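Local coordinates for protein amino Transferase (Eubacterium rectale, PDB 3ELE) that probably catalyses the pyridoxal-5'-phosphate-dependent transfer of amino groups between amino acids and keto acids, as a member of the class I and II aminotransferases, at residues A[84-89]-A[100-105]; A[230-235]-A[259-264]; A[244-249]-A[298-303]. All coordinates share one frame; numbering follows the deposited sequence.

Contact 1 (A[84-89]-A[100-105]); sequences AIAEFL and DNLYMT
L102, which meets I85 and A86 through its methyl groups, follows directly on N101, whose amide nitrogen ND2 is gripped by two acceptors, the carbonyl oxygen of V262 and OD1 of D264. The polar grip lies just before strand 102-105; the contact itself, with helix 79-93, is entirely apolar. The helix runs across the strand at 117° between their N-to-C directions, with the short axes 10.1 Å apart at closest approach. L102 divides its branches between two helix residues: CD1 lies 3.9 Å from CG2 of I85, and CD2 lies 4.2 Å from CB of A86. I85 likewise works in two directions. With CG1 beside the backbone N (chi1 -65°), CG2 is left anti to that N and comes across L102, while the longer branch extends toward the selenomethionine M104 and meets it tip to tip, CD1 of I85 standing 3.5 Å from CE and 3.6 Å from SE of M104. The M104 chain is bent at both its second and third torsions, which folds its methyl end back toward the helix. Y259 of the adjacent strand 258-261 touches both I85 and L102, and Y246 and Q300 also pack on I85, so the isoleucine is enclosed from several elements. Strand 102-105 is an outermost strand of the mixed seven-stranded sheet in the large domain of fold type I PLP enzymes. It leads to G107 and the start of helix 108-119, where G107, A108 and A109 line the cofactor pocket. With no hydrogen bond or charge pair across it, the contact rests on the fit of methyl groups and one selenium, a non-directional van der Waals packing, while the polar backbone of the strand is paired with strand 258-261.

Contact 2 (A[230-235]-A[259-264]); sequences VPFVTK and YVLVPD
F232 and L261 approach from opposite directions, and the leucine methyl CD2 meets the phenyl ring at its edge, close to the ring plane, rather than over a face. CD2 of L261 is 3.6 Å from CZ of F232 and 3.9 Å from CE2, so it sits at the far end of the ring. F232 carries its CG roughly anti to the backbone N (chi1 -154°), which swings the ring toward the strand although its CB starts off in another direction. H93 stacks on the same phenyl ring, and F97 touches F232, T234 and L261 alike. Beside this pair, T234 and P263 cross obliquely: CG2 of T234 comes to 3.7 Å from CG of P263, and CB of T234 to 4.0 Å from the same atom. The threonine is turned so that its methyl faces the proline while its hydroxyl lies in the plane of the F232 ring, at the edge, with OG1 3.2 Å from CD2 of F232. Segment 259-264 begins on strand 258-261, the one strand that runs antiparallel to its neighbours in the seven-stranded sheet of the aminotransferase large domain. Segment 230-235 belongs to the loop joining strands 213-217 and 240-245, and lies against that antiparallel strand and the chain leaving it. A short 3-10 segment, 233-235, follows F232, with K235 N bonded to F232 O at 3.1 Å, and T234 sits beside the phenyl ring. R221, earlier in the same loop, bonds to the carbonyl oxygens of V230 and P231. From helix 79-93, L89 touches both F232 and L261, and NZ of K235 reaches the carbonyl oxygen of H93.

Contact 3 (A[244-249]-A[298-303]); sequences YSYSKS and KCQGAT. With PLP (pyridoxal-5'-phosphate), chain E; EDO (1,2-ethanediol), chain F.
The backbones of S249 and T303 come closest, their CA atoms 5.1 Å apart, and the CA-H of T303 points at O of S249 (CA to O 3.3 Å, 139° at the hydrogen), while C299 to A302 form a type II beta turn with G301 at its third position. Further along, Y246 and Q300 cross at about a right angle, ring and amide planes 79° apart. A water bridges them, 2.7 Å from OH of Y246 and donating to OE1 of Q300 at 2.6 Å; NE2 of Q300 is bonded to the carbonyl oxygen of I296. The same water reaches O1 of a 1,2-ethanediol, probably from the crystallisation liquor, which N of G301 also holds at 2.9 Å. Strand 240-245 leads here into the cofactor-binding turn of the fold type I large domain. OG of S245 donates to phosphate O1P of pyridoxal-5'-phosphate at 2.6 Å, and S247 OG lies within bonding distance of O1P and O2P. NZ of K248 stands 3.1 Å from C4A of the cofactor, consistent with the lysine that forms the Schiff base in this family. Y244, with CG anti to the backbone N (chi1 -176°), presents an edge to the face of Y246, its CE2 over the ring centre. OG of S249 donates to OH of Y244 at 2.9 Å, and the same hydroxyl is also bonded to OE1 of E222. A phenylalanine here would probably leave OG of S249 without its acceptor and OE1 of E222 without its hydroxyl mate.

Overall arrangement
Contacts 1 and 2 are buried and apolar, whereas contact 3 is only partly buried and runs on polar groups, a water and a bound diol. All three reach one mixed sheet: contact 1 uses its outermost strand 102-105, contact 2 the adjoining strand 258-261, and contact 3 the next strand, 240-245. Backbone bonds tie the strands together, with N101 O to V262 N at 2.7 Å and Y259 N to Y244 O at 2.9 Å. Helix 79-93 is common ground, since I85 and F88 also touch the Q300-G301 turn. Contact 3 alone includes residues of the cofactor pocket; contact 2 joins a loop to the sheet.

Contact 1 (A[84-89]-A[100-105])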
loop_
_atom_site.group_PDB
_atom_site.type_symbol
_atom_site.label_atom_id
_atom_site.label_comp_id
_atom_site.label_asym_id
_atom_site.label_seq_id
_atom_site.Cartn_x
_atom_site.Cartn_y
_atom_site.Cartn_z
ATOM N N ALA A 84 12.049 1.176 18.430
ATOM C CA ALA A 84 11.318 0.246 19.324
ATOM C C ALA A 84 11.341 -1.215 18.852
ATOM O O ALA A 84 11.444 -2.127 19.681
ATOM C CB ALA A 84 9.870 0.697 19.496
ATOM N N ILE A 85 11.241 -1.424 17.533
ATOM C CA ILE A 85 11.321 -2.780 16.931
ATOM C C ILE A 85 12.772 -3.283 16.972
ATOM O O ILE A 85 12.993 -4.417 17.358
ATOM C CB ILE A 85 10.810 -2.818 15.484
ATOM C CG1 ILE A 85 9.322 -2.499 15.441
ATOM C CG2 ILE A 85 11.077 -4.209 14.796
ATOM C CD1 ILE A 85 8.782 -2.284 14.029
ATOM N N ALA A 86 13.742 -2.451 16.580
ATOM C CA ALA A 86 15.169 -2.849 16.628
ATOM C C ALA A 86 15.562 -3.312 18.036
ATOM O O ALA A 86 16.146 -4.389 18.189
ATOM C CB ALA A 86 16.072 -1.707 16.170
ATOM N N GLU A 87 15.172 -2.523 19.049
ATOM C CA GLU A 87 15.464 -2.812 20.464
ATOM C C GLU A 87 14.754 -4.072 21.003
ATOM O O GLU A 87 15.342 -4.817 21.794
ATOM C CB GLU A 87 15.147 -1.585 21.343
ATOM C CG GLU A 87 16.091 -0.381 21.054
ATOM C CD GLU A 87 15.607 0.967 21.635
ATOM O OE1 GLU A 87 14.650 0.984 22.454
ATOM O OE2 GLU A 87 16.201 2.020 21.271
ATOM N N PHE A 88 13.495 -4.270 20.603
ATOM C CA PHE A 88 12.732 -5.478 20.950
ATOM C C PHE A 88 13.381 -6.735 20.337
ATOM O O PHE A 88 13.476 -7.757 21.005
ATOM C CB PHE A 88 11.252 -5.380 20.510
ATOM C CG PHE A 88 10.513 -6.702 20.579
ATOM C CD1 PHE A 88 10.103 -7.221 21.806
ATOM C CD2 PHE A 88 10.297 -7.455 19.426
ATOM C CE1 PHE A 88 9.466 -8.474 21.885
ATOM C CE2 PHE A 88 9.661 -8.703 19.487
ATOM C CZ PHE A 88 9.246 -9.217 20.710
ATOM N N LEU A 89 13.754 -6.655 19.059
ATOM C CA LEU A 89 14.406 -7.772 18.334
ATOM C C LEU A 89 15.778 -8.124 18.936
ATOM O O LEU A 89 16.098 -9.299 19.082
ATOM C CB LEU A 89 14.539 -7.465 16.830
ATOM C CG LEU A 89 13.255 -7.361 15.990
ATOM C CD1 LEU A 89 13.571 -6.906 14.522
ATOM C CD2 LEU A 89 12.457 -8.665 16.014
ATOM N N ASP A 100 17.577 2.261 11.652
ATOM C CA ASP A 100 17.847 2.295 10.206
ATOM C C ASP A 100 17.918 0.939 9.487
ATOM O O ASP A 100 18.116 0.913 8.280
ATOM C CB ASP A 100 19.110 3.129 9.911
ATOM C CG ASP A 100 18.949 4.589 10.293
ATOM O OD1 ASP A 100 17.808 5.096 10.304
ATOM O OD2 ASP A 100 19.972 5.242 10.573
ATOM N N ASN A 101 17.807 -0.169 10.223
ATOM C CA ASN A 101 17.708 -1.495 9.632
ATOM C C ASN A 101 16.235 -1.817 9.263
ATOM O O ASN A 101 15.996 -2.824 8.599
ATOM C CB ASN A 101 18.262 -2.575 10.601
ATOM C CG ASN A 101 19.780 -2.557 10.717
ATOM O OD1 ASN A 101 20.323 -2.293 11.778
ATOM N ND2 ASN A 101 20.460 -2.840 9.628
ATOM N N LEU A 102 15.273 -0.970 9.671
ATOM C CA LEU A 102 13.830 -1.213 9.458
ATOM C C LEU A 102 13.215 -0.289 8.424
ATOM O O LEU A 102 13.668 0.852 8.269
ATOM C CB LEU A 102 13.053 -1.063 10.775
ATOM C CG LEU A 102 13.070 -2.179 11.829
ATOM C CD1 LEU A 102 12.469 -3.454 11.223
ATOM C CD2 LEU A 102 14.445 -2.442 12.398
ATOM N N TYR A 103 12.212 -0.807 7.705
ATOM C CA TYR A 103 11.391 -0.018 6.764
ATOM C C TYR A 103 9.949 -0.410 7.067
ATOM O O TYR A 103 9.597 -1.568 6.870
ATOM C CB TYR A 103 11.778 -0.318 5.312
ATOM C CG TYR A 103 11.019 0.477 4.275
ATOM C CD1 TYR A 103 9.768 0.068 3.840
ATOM C CD2 TYR A 103 11.548 1.625 3.715
ATOM C CE1 TYR A 103 9.051 0.781 2.895
ATOM C CE2 TYR A 103 10.837 2.349 2.775
ATOM C CZ TYR A 103 9.588 1.918 2.359
ATOM O OH TYR A 103 8.853 2.611 1.416
HETATM N N MSE A 104 9.131 0.530 7.541
HETATM C CA MSE A 104 7.751 0.235 7.934
HETATM C C MSE A 104 6.864 0.115 6.692
HETATM O O MSE A 104 6.898 0.980 5.822
HETATM C CB MSE A 104 7.186 1.283 8.899
HETATM C CG MSE A 104 8.044 1.516 10.166
HETATM SE SE MSE A 104 8.503 -0.085 11.132
HETATM C CE MSE A 104 6.725 -0.599 11.697
ATOM N N THR A 105 6.080 -0.960 6.648
ATOM C CA THR A 105 5.245 -1.298 5.497
ATOM C C THR A 105 3.781 -1.467 5.889
ATOM O O THR A 105 3.436 -1.492 7.066
ATOM C CB THR A 105 5.731 -2.601 4.814
ATOM O OG1 THR A 105 5.580 -3.699 5.727
ATOM C CG2 THR A 105 7.186 -2.491 4.331
#

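Contact 2 (A[230-235]-A[259-264])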
loop_
_atom_site.group_PDB
_atom_site.type_symbol
_atom_site.label_atom_id
_atom_site.label_comp_id
_atom_site.label_asym_id
_atom_site.label_seq_id
_atom_site.Cartn_x
_atom_site.Cartn_y
_atom_site.Cartn_z
ATOM N N VAL A 230 11.651 -20.784 16.925
ATOM C CA VAL A 230 11.680 -20.273 15.562
ATOM C C VAL A 230 13.046 -19.549 15.502
ATOM O O VAL A 230 13.196 -18.493 16.107
ATOM C CB VAL A 230 10.508 -19.284 15.281
ATOM C CG1 VAL A 230 10.526 -18.825 13.827
ATOM C CG2 VAL A 230 9.182 -19.941 15.574
ATOM N N PRO A 231 14.077 -20.142 14.857
ATOM C CA PRO A 231 15.370 -19.430 14.788
ATOM C C PRO A 231 15.307 -18.092 14.045
ATOM O O PRO A 231 14.638 -18.022 13.017
ATOM C CB PRO A 231 16.249 -20.397 13.978
ATOM C CG PRO A 231 15.661 -21.685 14.158
ATOM C CD PRO A 231 14.179 -21.455 14.208
ATOM N N PHE A 232 16.015 -17.068 14.533
ATOM C CA PHE A 232 16.051 -15.769 13.868
ATOM C C PHE A 232 17.108 -15.883 12.755
ATOM O O PHE A 232 18.316 -15.858 13.014
ATOM C CB PHE A 232 16.307 -14.599 14.828
ATOM C CG PHE A 232 15.753 -13.308 14.309
ATOM C CD1 PHE A 232 14.393 -13.021 14.447
ATOM C CD2 PHE A 232 16.547 -12.425 13.614
ATOM C CE1 PHE A 232 13.862 -11.849 13.927
ATOM C CE2 PHE A 232 16.022 -11.252 13.099
ATOM C CZ PHE A 232 14.681 -10.971 13.248
ATOM N N VAL A 233 16.614 -15.932 11.520
ATOM C CA VAL A 233 17.408 -16.316 10.326
ATOM C C VAL A 233 18.615 -15.435 9.990
ATOM O O VAL A 233 19.612 -15.940 9.443
ATOM C CB VAL A 233 16.487 -16.465 9.079
ATOM C CG1 VAL A 233 17.266 -16.983 7.851
ATOM C CG2 VAL A 233 15.331 -17.415 9.386
ATOM N N THR A 234 18.535 -14.148 10.342
ATOM C CA THR A 234 19.609 -13.177 10.054
ATOM C C THR A 234 20.903 -13.542 10.755
ATOM O O THR A 234 21.981 -13.193 10.272
ATOM C CB THR A 234 19.211 -11.711 10.407
ATOM O OG1 THR A 234 19.075 -11.562 11.827
ATOM C CG2 THR A 234 17.892 -11.313 9.672
ATOM N N LYS A 235 20.774 -14.251 11.890
ATOM C CA LYS A 235 21.919 -14.733 12.652
ATOM C C LYS A 235 22.670 -15.882 11.994
ATOM O O LYS A 235 23.816 -16.136 12.367
ATOM C CB LYS A 235 21.489 -15.185 14.045
ATOM C CG LYS A 235 20.803 -14.091 14.850
ATOM C CD LYS A 235 21.026 -14.273 16.373
ATOM C CE LYS A 235 20.518 -15.588 16.899
ATOM N NZ LYS A 235 20.582 -15.632 18.393
ATOM N N TYR A 259 6.771 -4.707 8.421
ATOM C CA TYR A 259 8.076 -4.170 8.073
ATOM C C TYR A 259 8.901 -5.102 7.224
ATOM O O TYR A 259 8.552 -6.279 7.048
ATOM C CB TYR A 259 8.885 -3.783 9.334
ATOM C CG TYR A 259 9.212 -4.908 10.320
ATOM C CD1 TYR A 259 10.229 -5.849 10.048
ATOM C CD2 TYR A 259 8.549 -5.003 11.551
ATOM C CE1 TYR A 259 10.550 -6.867 10.953
ATOM C CE2 TYR A 259 8.883 -6.018 12.477
ATOM C CZ TYR A 259 9.886 -6.940 12.163
ATOM O OH TYR A 259 10.217 -7.945 13.043
ATOM N N VAL A 260 9.965 -4.512 6.677
ATOM C CA VAL A 260 11.046 -5.193 5.992
ATOM C C VAL A 260 12.286 -4.853 6.845
ATOM O O VAL A 260 12.568 -3.672 7.120
ATOM C CB VAL A 260 11.266 -4.739 4.544
ATOM C CG1 VAL A 260 12.535 -5.404 3.972
ATOM C CG2 VAL A 260 10.039 -5.098 3.674
ATOM N N LEU A 261 13.010 -5.886 7.257
ATOM C CA LEU A 261 14.208 -5.736 8.066
ATOM C C LEU A 261 15.392 -5.991 7.146
ATOM O O LEU A 261 15.466 -7.067 6.531
ATOM C CB LEU A 261 14.166 -6.744 9.205
ATOM C CG LEU A 261 15.339 -6.912 10.157
ATOM C CD1 LEU A 261 15.720 -5.621 10.818
ATOM C CD2 LEU A 261 14.960 -7.992 11.169
ATOM N N VAL A 262 16.280 -4.997 7.028
ATOM C CA VAL A 262 17.502 -5.071 6.178
ATOM C C VAL A 262 18.767 -5.038 7.091
ATOM O O VAL A 262 19.229 -3.950 7.451
ATOM C CB VAL A 262 17.549 -3.921 5.135
ATOM C CG1 VAL A 262 18.766 -4.067 4.209
ATOM C CG2 VAL A 262 16.281 -3.895 4.282
ATOM N N PRO A 263 19.344 -6.215 7.448
ATOM C CA PRO A 263 20.558 -6.242 8.307
ATOM C C PRO A 263 21.773 -5.527 7.718
ATOM O O PRO A 263 21.870 -5.386 6.504
ATOM C CB PRO A 263 20.863 -7.751 8.447
ATOM C CG PRO A 263 19.598 -8.432 8.098
ATOM C CD PRO A 263 18.930 -7.581 7.089
ATOM N N ASP A 264 22.683 -5.094 8.583
ATOM C CA ASP A 264 23.935 -4.483 8.151
ATOM C C ASP A 264 24.841 -5.498 7.442
ATOM O O ASP A 264 25.597 -5.105 6.561
ATOM C CB ASP A 264 24.703 -3.819 9.325
ATOM C CG ASP A 264 24.103 -2.484 9.770
ATOM O OD1 ASP A 264 23.061 -2.031 9.243
ATOM O OD2 ASP A 264 24.706 -1.869 10.678
#

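Contact 3 (A[244-249]-A[298-303])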
loop_
_atom_site.group_PDB
_atom_site.type_symbol
_atom_site.label_atom_id
_atom_site.label_comp_id
_atom_site.label_asym_id
_atom_site.label_seq_id
_atom_site.Cartn_x
_atom_site.Cartn_y
_atom_site.Cartn_z
ATOM N N TYR A 244 7.765 -9.055 8.005
ATOM C CA TYR A 244 6.937 -9.285 9.148
ATOM C C TYR A 244 5.698 -8.385 9.087
ATOM O O TYR A 244 5.667 -7.404 8.348
ATOM C CB TYR A 244 7.777 -9.014 10.405
ATOM C CG TYR A 244 7.032 -9.315 11.681
ATOM C CD1 TYR A 244 6.876 -10.638 12.132
ATOM C CD2 TYR A 244 6.399 -8.288 12.400
ATOM C CE1 TYR A 244 6.155 -10.923 13.285
ATOM C CE2 TYR A 244 5.673 -8.563 13.560
ATOM C CZ TYR A 244 5.558 -9.875 14.004
ATOM O OH TYR A 244 4.836 -10.121 15.152
ATOM N N SER A 245 4.657 -8.789 9.798
ATOM C CA SER A 245 3.482 -7.964 9.997
ATOM C C SER A 245 2.824 -8.335 11.320
ATOM O O SER A 245 3.078 -9.409 11.866
ATOM C CB SER A 245 2.495 -8.085 8.842
ATOM O OG SER A 245 1.707 -9.257 8.928
ATOM N N TYR A 246 1.975 -7.433 11.806
ATOM C CA TYR A 246 1.221 -7.616 13.053
ATOM C C TYR A 246 -0.186 -8.190 12.814
ATOM O O TYR A 246 -1.026 -8.152 13.711
ATOM C CB TYR A 246 1.195 -6.292 13.841
ATOM C CG TYR A 246 2.587 -5.859 14.243
ATOM C CD1 TYR A 246 3.374 -5.092 13.376
ATOM C CD2 TYR A 246 3.146 -6.253 15.464
ATOM C CE1 TYR A 246 4.669 -4.709 13.716
ATOM C CE2 TYR A 246 4.469 -5.857 15.824
ATOM C CZ TYR A 246 5.215 -5.094 14.936
ATOM O OH TYR A 246 6.500 -4.684 15.231
ATOM N N SER A 247 -0.413 -8.764 11.619
ATOM C CA SER A 247 -1.699 -9.334 11.232
ATOM C C SER A 247 -2.114 -10.519 12.112
ATOM O O SER A 247 -3.287 -10.636 12.451
ATOM C CB SER A 247 -1.698 -9.732 9.748
ATOM O OG SER A 247 -1.411 -8.604 8.905
ATOM N N LYS A 248 -1.158 -11.363 12.499
ATOM C CA LYS A 248 -1.433 -12.547 13.346
ATOM C C LYS A 248 -1.090 -12.368 14.817
ATOM O O LYS A 248 -1.853 -12.806 15.701
ATOM C CB LYS A 248 -0.704 -13.776 12.798
ATOM C CG LYS A 248 -1.356 -14.385 11.576
ATOM C CD LYS A 248 -1.006 -13.700 10.284
ATOM C CE LYS A 248 -1.964 -14.071 9.163
ATOM N NZ LYS A 248 -1.610 -13.336 7.926
ATOM N N SER A 249 0.060 -11.743 15.072
ATOM C CA SER A 249 0.568 -11.512 16.424
ATOM C C SER A 249 -0.366 -10.621 17.247
ATOM O O SER A 249 -0.670 -10.948 18.374
ATOM C CB SER A 249 1.998 -10.947 16.378
ATOM O OG SER A 249 2.024 -9.657 15.822
ATOM N N LYS A 298 4.305 0.952 21.750
ATOM C CA LYS A 298 3.854 0.440 23.044
ATOM C C LYS A 298 3.365 -1.028 23.089
ATOM O O LYS A 298 2.949 -1.493 24.164
ATOM C CB LYS A 298 2.762 1.379 23.593
ATOM C CG LYS A 298 3.221 2.847 23.601
ATOM C CD LYS A 298 2.551 3.698 24.658
ATOM C CE LYS A 298 3.169 5.110 24.714
ATOM N NZ LYS A 298 4.641 5.115 25.053
ATOM N N CYS A 299 3.469 -1.749 21.964
ATOM C CA CYS A 299 2.984 -3.134 21.811
ATOM C C CYS A 299 4.051 -4.167 21.447
ATOM O O CYS A 299 3.728 -5.257 20.960
ATOM C CB CYS A 299 1.887 -3.146 20.745
ATOM S SG CYS A 299 0.500 -2.160 21.224
ATOM N N GLN A 300 5.314 -3.850 21.719
ATOM C CA GLN A 300 6.427 -4.753 21.408
ATOM C C GLN A 300 6.371 -5.902 22.399
ATOM O O GLN A 300 6.330 -5.660 23.587
ATOM C CB GLN A 300 7.766 -4.015 21.508
ATOM C CG GLN A 300 7.910 -2.887 20.506
ATOM C CD GLN A 300 7.827 -3.395 19.098
ATOM O OE1 GLN A 300 8.535 -4.337 18.731
ATOM N NE2 GLN A 300 6.906 -2.840 18.318
ATOM N N GLY A 301 6.310 -7.135 21.896
ATOM C CA GLY A 301 6.199 -8.336 22.727
ATOM C C GLY A 301 4.759 -8.782 22.939
ATOM O O GLY A 301 4.529 -9.960 23.195
ATOM N N ALA A 302 3.797 -7.860 22.813
ATOM C CA ALA A 302 2.387 -8.150 23.033
ATOM C C ALA A 302 1.824 -9.065 21.955
ATOM O O ALA A 302 2.166 -8.942 20.767
ATOM C CB ALA A 302 1.570 -6.860 23.087
ATOM N N THR A 303 1.000 -10.015 22.389
ATOM C CA THR A 303 0.299 -10.922 21.489
ATOM C C THR A 303 -1.086 -11.217 22.053
ATOM O O THR A 303 -1.333 -11.018 23.254
ATOM C CB THR A 303 1.036 -12.285 21.309
ATOM O OG1 THR A 303 1.170 -12.926 22.582
ATOM C CG2 THR A 303 2.421 -12.120 20.677
HETATM N N1 PLP E . 2.446 -14.721 4.323
HETATM C C2 PLP E . 1.707 -15.852 4.674
HETATM C C2A PLP E . 2.373 -17.190 4.665
HETATM C C3 PLP E . 0.356 -15.728 5.060
HETATM O O3 PLP E . -0.373 -16.835 5.424
HETATM C C4 PLP E . -0.273 -14.462 5.056
HETATM C C4A PLP E . -1.791 -14.472 5.040
HETATM O O4A PLP E . -2.395 -14.563 3.970
HETATM C C5 PLP E . 0.506 -13.320 4.695
HETATM C C6 PLP E . 1.866 -13.463 4.326
HETATM C C5A PLP E . -0.071 -11.921 4.625
HETATM O O4P PLP E . 0.052 -11.204 5.813
HETATM P P PLP E . -0.403 -9.658 5.795
HETATM O O1P PLP E . 0.473 -8.861 6.718
HETATM O O2P PLP E . -1.799 -9.553 6.338
HETATM O O3P PLP E . -0.353 -9.072 4.422
HETATM C C1 EDO F . 6.021 -8.659 18.248
HETATM O O1 EDO F . 6.058 -7.439 18.994
HETATM C C2 EDO F . 5.881 -9.789 19.249
HETATM O O2 EDO F . 4.528 -9.865 19.700
HETATM O O HOH W 1 7.724 -6.217 17.082
#